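Carboxylase (Deinococcus radiodurans, PDB 5H80) probably carries out the ATP-dependent carboxylation of biotin through its biotin carboxylase domain, as part of a single-chain, multidomain bacterial carboxylase. Local coordinates at residues V425-R430 against L438-T443. Numbering follows the deposited sequence.
Sequences VVVHRR and LRQAAT. With EDO (1,2-ethanediol), chain D.
Both ends of one side-chain amide, that of Q440, are taken up by the strand facing it, a worked example of how a glutamine can tie a helix to the strand it packs on. NE2 of Q440 donates a hydrogen bond to the backbone O of H428 at 3.0 Å, arriving from above the carbonyl plane. OE1 of Q440 accepts from NH1 of R429 at 2.8 Å, the donor lying in the plane of the amide carbonyl while the guanidinium is turned well away from the amide plane, by 49°. Q440 reaches this far because CG stands anti to its backbone N (chi1 -170°) and the chain stays extended beyond it. The same guanidinium has further partners: NE forms a salt bridge with D431, and NH2 bonds to the backbone O of A53 of the second subunit, so the amide is linked through R429 to the subunit interface.

Beside these bonds V427 packs closely. Its CG1 methyl is pressed against the amide, 3.1 Å from NE2 of Q440. CG2 of V427 makes the apolar contact, meeting CB of A441 at 4.4 Å; L437 and A444 extend this cover along the helix. Shortening the Q440 side chain to an alanine is likely to leave NH1 of R429 and the H428 carbonyl without these mates and open a gap beside V427.

The short segments of strand 421-429 and helix 434-446 run obliquely antiparallel, at 142°, with their axes 8.4 Å apart. Strand and helix are consecutive, joined by a short connection, and the helix packs back on the sheet, covering one face of the antiparallel sheet of the biotin carboxylase C-terminal domain.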
ATOM      1  N   VAL A 425      -7.016  -4.509  -8.159  1.00 22.74           N
ATOM      2  CA  VAL A 425      -7.108  -3.444  -7.182  1.00 23.31           C
ATOM      3  C   VAL A 425      -7.355  -4.022  -5.836  1.00 19.12           C
ATOM      4  O   VAL A 425      -8.412  -4.664  -5.614  1.00 19.01           O
ATOM      5  CB  VAL A 425      -8.226  -2.475  -7.531  1.00 23.81           C
ATOM      6  CG1 VAL A 425      -8.462  -1.321  -6.458  1.00 25.37           C
ATOM      7  CG2 VAL A 425      -7.977  -1.893  -8.944  1.00 22.60           C
ATOM      8  N   VAL A 426      -6.431  -3.744  -4.918  1.00 20.39           N
ATOM      9  CA  VAL A 426      -6.462  -4.347  -3.588  1.00 19.46           C
ATOM     10  C   VAL A 426      -6.731  -3.196  -2.642  1.00 19.67           C
ATOM     11  O   VAL A 426      -5.992  -2.186  -2.693  1.00 22.25           O
ATOM     12  CB  VAL A 426      -5.225  -5.112  -3.210  1.00 23.63           C
ATOM     13  CG1 VAL A 426      -5.346  -5.773  -1.877  1.00 23.27           C
ATOM     14  CG2 VAL A 426      -4.903  -6.173  -4.320  1.00 25.54           C
ATOM     15  N   VAL A 427      -7.744  -3.362  -1.812  1.00 22.89           N
ATOM     16  CA  VAL A 427      -8.013  -2.300  -0.844  1.00 20.85           C
ATOM     17  C   VAL A 427      -7.952  -2.870   0.551  1.00 22.04           C
ATOM     18  O   VAL A 427      -8.357  -4.009   0.791  1.00 20.78           O
ATOM     19  CB  VAL A 427      -9.298  -1.647  -1.130  1.00 25.62           C
ATOM     20  CG1 VAL A 427      -9.721  -0.778  -0.014  1.00 28.04           C
ATOM     21  CG2 VAL A 427      -9.221  -0.806  -2.394  1.00 25.90           C
ATOM     22  N   HIS A 428      -7.382  -2.107   1.490  1.00 20.96           N
ATOM     23  CA  HIS A 428      -7.048  -2.651   2.843  1.00 21.30           C
ATOM     24  C   HIS A 428      -7.308  -1.622   3.937  1.00 25.45           C
ATOM     25  O   HIS A 428      -7.186  -0.472   3.699  1.00 24.26           O
ATOM     26  CB  HIS A 428      -5.627  -3.048   2.901  1.00 24.56           C
ATOM     27  CG  HIS A 428      -5.127  -3.450   4.246  1.00 26.97           C
ATOM     28  ND1 HIS A 428      -4.096  -2.762   4.878  1.00 36.24           N
ATOM     29  CD2 HIS A 428      -5.411  -4.513   5.051  1.00 30.94           C
ATOM     30  CE1 HIS A 428      -3.775  -3.387   6.002  1.00 34.73           C
ATOM     31  NE2 HIS A 428      -4.586  -4.427   6.144  1.00 31.19           N
ATOM     32  N   ARG A 429      -7.986  -2.077   4.976  1.00 23.58           N
ATOM     33  CA  ARG A 429      -8.122  -1.250   6.126  1.00 27.13           C
ATOM     34  C   ARG A 429      -7.923  -2.007   7.399  1.00 27.73           C
ATOM     35  O   ARG A 429      -7.832  -3.274   7.457  1.00 24.03           O
ATOM     36  CB  ARG A 429      -9.448  -0.616   6.101  1.00 32.36           C
ATOM     37  CG  ARG A 429     -10.584  -1.550   6.214  1.00 29.41           C
ATOM     38  CD  ARG A 429     -11.843  -0.779   5.801  1.00 34.70           C
ATOM     39  NE  ARG A 429     -12.354   0.130   6.837  1.00 31.62           N
ATOM     40  CZ  ARG A 429     -12.874   1.352   6.630  1.00 36.74           C
ATOM     41  NH1 ARG A 429     -12.874   1.906   5.449  1.00 37.80           N
ATOM     42  NH2 ARG A 429     -13.409   2.020   7.645  1.00 35.50           N
ATOM     43  N   ARG A 430      -7.719  -1.251   8.457  1.00 27.42           N
ATOM     44  CA  ARG A 430      -7.298  -1.893   9.715  1.00 27.65           C
ATOM     45  C   ARG A 430      -8.386  -2.100  10.783  1.00 28.22           C
ATOM     46  O   ARG A 430      -8.028  -2.521  11.881  1.00 34.21           O
ATOM     47  CB  ARG A 430      -6.218  -1.073  10.371  1.00 38.05           C
ATOM     48  CG  ARG A 430      -4.906  -1.079   9.609  1.00 39.06           C
ATOM     49  CD  ARG A 430      -4.437   0.341   9.470  1.00 43.43           C
ATOM     50  NE  ARG A 430      -3.315   0.528   8.536  1.00 37.86           N
ATOM     51  CZ  ARG A 430      -2.347  -0.348   8.206  1.00 34.79           C
ATOM     52  NH1 ARG A 430      -1.418   0.063   7.329  1.00 36.85           N
ATOM     53  NH2 ARG A 430      -2.178  -1.517   8.782  1.00 34.10           N
ATOM     54  N   LEU A 438     -16.142  -2.450   1.735  1.00 20.47           N
ATOM     55  CA  LEU A 438     -16.790  -2.368   0.462  1.00 20.87           C
ATOM     56  C   LEU A 438     -16.924  -0.910  -0.131  1.00 25.45           C
ATOM     57  O   LEU A 438     -16.774  -0.709  -1.319  1.00 25.35           O
ATOM     58  CB  LEU A 438     -18.114  -3.041   0.559  1.00 23.10           C
ATOM     59  CG  LEU A 438     -17.980  -4.488   0.955  1.00 23.10           C
ATOM     60  CD1 LEU A 438     -19.401  -4.797   1.273  1.00 23.74           C
ATOM     61  CD2 LEU A 438     -17.445  -5.394  -0.168  1.00 28.14           C
ATOM     62  N   ARG A 439     -17.237   0.057   0.757  1.00 24.88           N
ATOM     63  CA  ARG A 439     -17.422   1.496   0.486  1.00 26.64           C
ATOM     64  C   ARG A 439     -16.051   2.003   0.009  1.00 24.01           C
ATOM     65  O   ARG A 439     -15.965   2.642  -1.054  1.00 21.92           O
ATOM     66  CB  ARG A 439     -17.916   2.285   1.751  1.00 26.06           C
ATOM     67  CG  ARG A 439     -19.374   2.110   2.129  1.00 30.77           C
ATOM     68  CD  ARG A 439     -19.684   2.461   3.613  1.00 34.99           C
ATOM     69  NE  ARG A 439     -21.051   2.013   3.974  1.00 37.35           N
ATOM     70  CZ  ARG A 439     -21.428   1.624   5.212  1.00 39.16           C
ATOM     71  NH1 ARG A 439     -20.557   1.639   6.216  1.00 41.46           N
ATOM     72  NH2 ARG A 439     -22.704   1.219   5.450  1.00 45.23           N
ATOM     73  N   GLN A 440     -14.988   1.674   0.704  1.00 21.48           N
ATOM     74  CA  GLN A 440     -13.621   2.059   0.317  1.00 24.36           C
ATOM     75  C   GLN A 440     -13.223   1.521  -1.025  1.00 21.75           C
ATOM     76  O   GLN A 440     -12.632   2.208  -1.845  1.00 20.95           O
ATOM     77  CB  GLN A 440     -12.671   1.608   1.378  1.00 29.13           C
ATOM     78  CG  GLN A 440     -11.250   2.127   1.269  1.00 29.65           C
ATOM     79  CD  GLN A 440     -10.345   1.589   2.415  1.00 38.92           C
ATOM     80  OE1 GLN A 440     -10.807   1.429   3.560  1.00 40.17           O
ATOM     81  NE2 GLN A 440      -9.063   1.319   2.113  1.00 31.34           N
ATOM     82  N   ALA A 441     -13.552   0.240  -1.252  1.00 23.29           N
ATOM     83  CA  ALA A 441     -13.250  -0.363  -2.538  1.00 20.25           C
ATOM     84  C   ALA A 441     -14.026   0.245  -3.718  1.00 18.53           C
ATOM     85  O   ALA A 441     -13.396   0.544  -4.762  1.00 22.14           O
ATOM     86  CB  ALA A 441     -13.480  -1.815  -2.490  1.00 26.88           C
ATOM     87  N   ALA A 442     -15.340   0.551  -3.488  1.00 22.23           N
ATOM     88  CA  ALA A 442     -16.135   1.225  -4.503  1.00 21.49           C
ATOM     89  C   ALA A 442     -15.562   2.602  -4.834  1.00 22.15           C
ATOM     90  O   ALA A 442     -15.392   2.975  -6.000  1.00 25.97           O
ATOM     91  CB  ALA A 442     -17.590   1.291  -4.094  1.00 22.82           C
ATOM     92  N   THR A 443     -15.161   3.357  -3.808  1.00 23.34           N
ATOM     93  CA  THR A 443     -14.494   4.641  -4.062  1.00 27.74           C
ATOM     94  C   THR A 443     -13.217   4.545  -4.904  1.00 31.29           C
ATOM     95  O   THR A 443     -13.033   5.271  -5.924  1.00 26.12           O
ATOM     96  CB  THR A 443     -14.324   5.394  -2.769  1.00 28.72           C
ATOM     97  OG1 THR A 443     -15.623   5.539  -2.164  1.00 29.19           O
ATOM     98  CG2 THR A 443     -13.627   6.671  -3.008  1.00 35.69           C
TER
HETATM   99  C1  EDO D 502      -3.696   4.070   6.518  1.00 49.50           C
HETATM  100  O1  EDO D 502      -3.965   2.815   7.178  1.00 55.91           O
HETATM  101  C2  EDO D 502      -2.287   4.022   5.959  1.00 38.14           C
HETATM  102  O2  EDO D 502      -1.712   2.729   5.810  1.00 45.34           O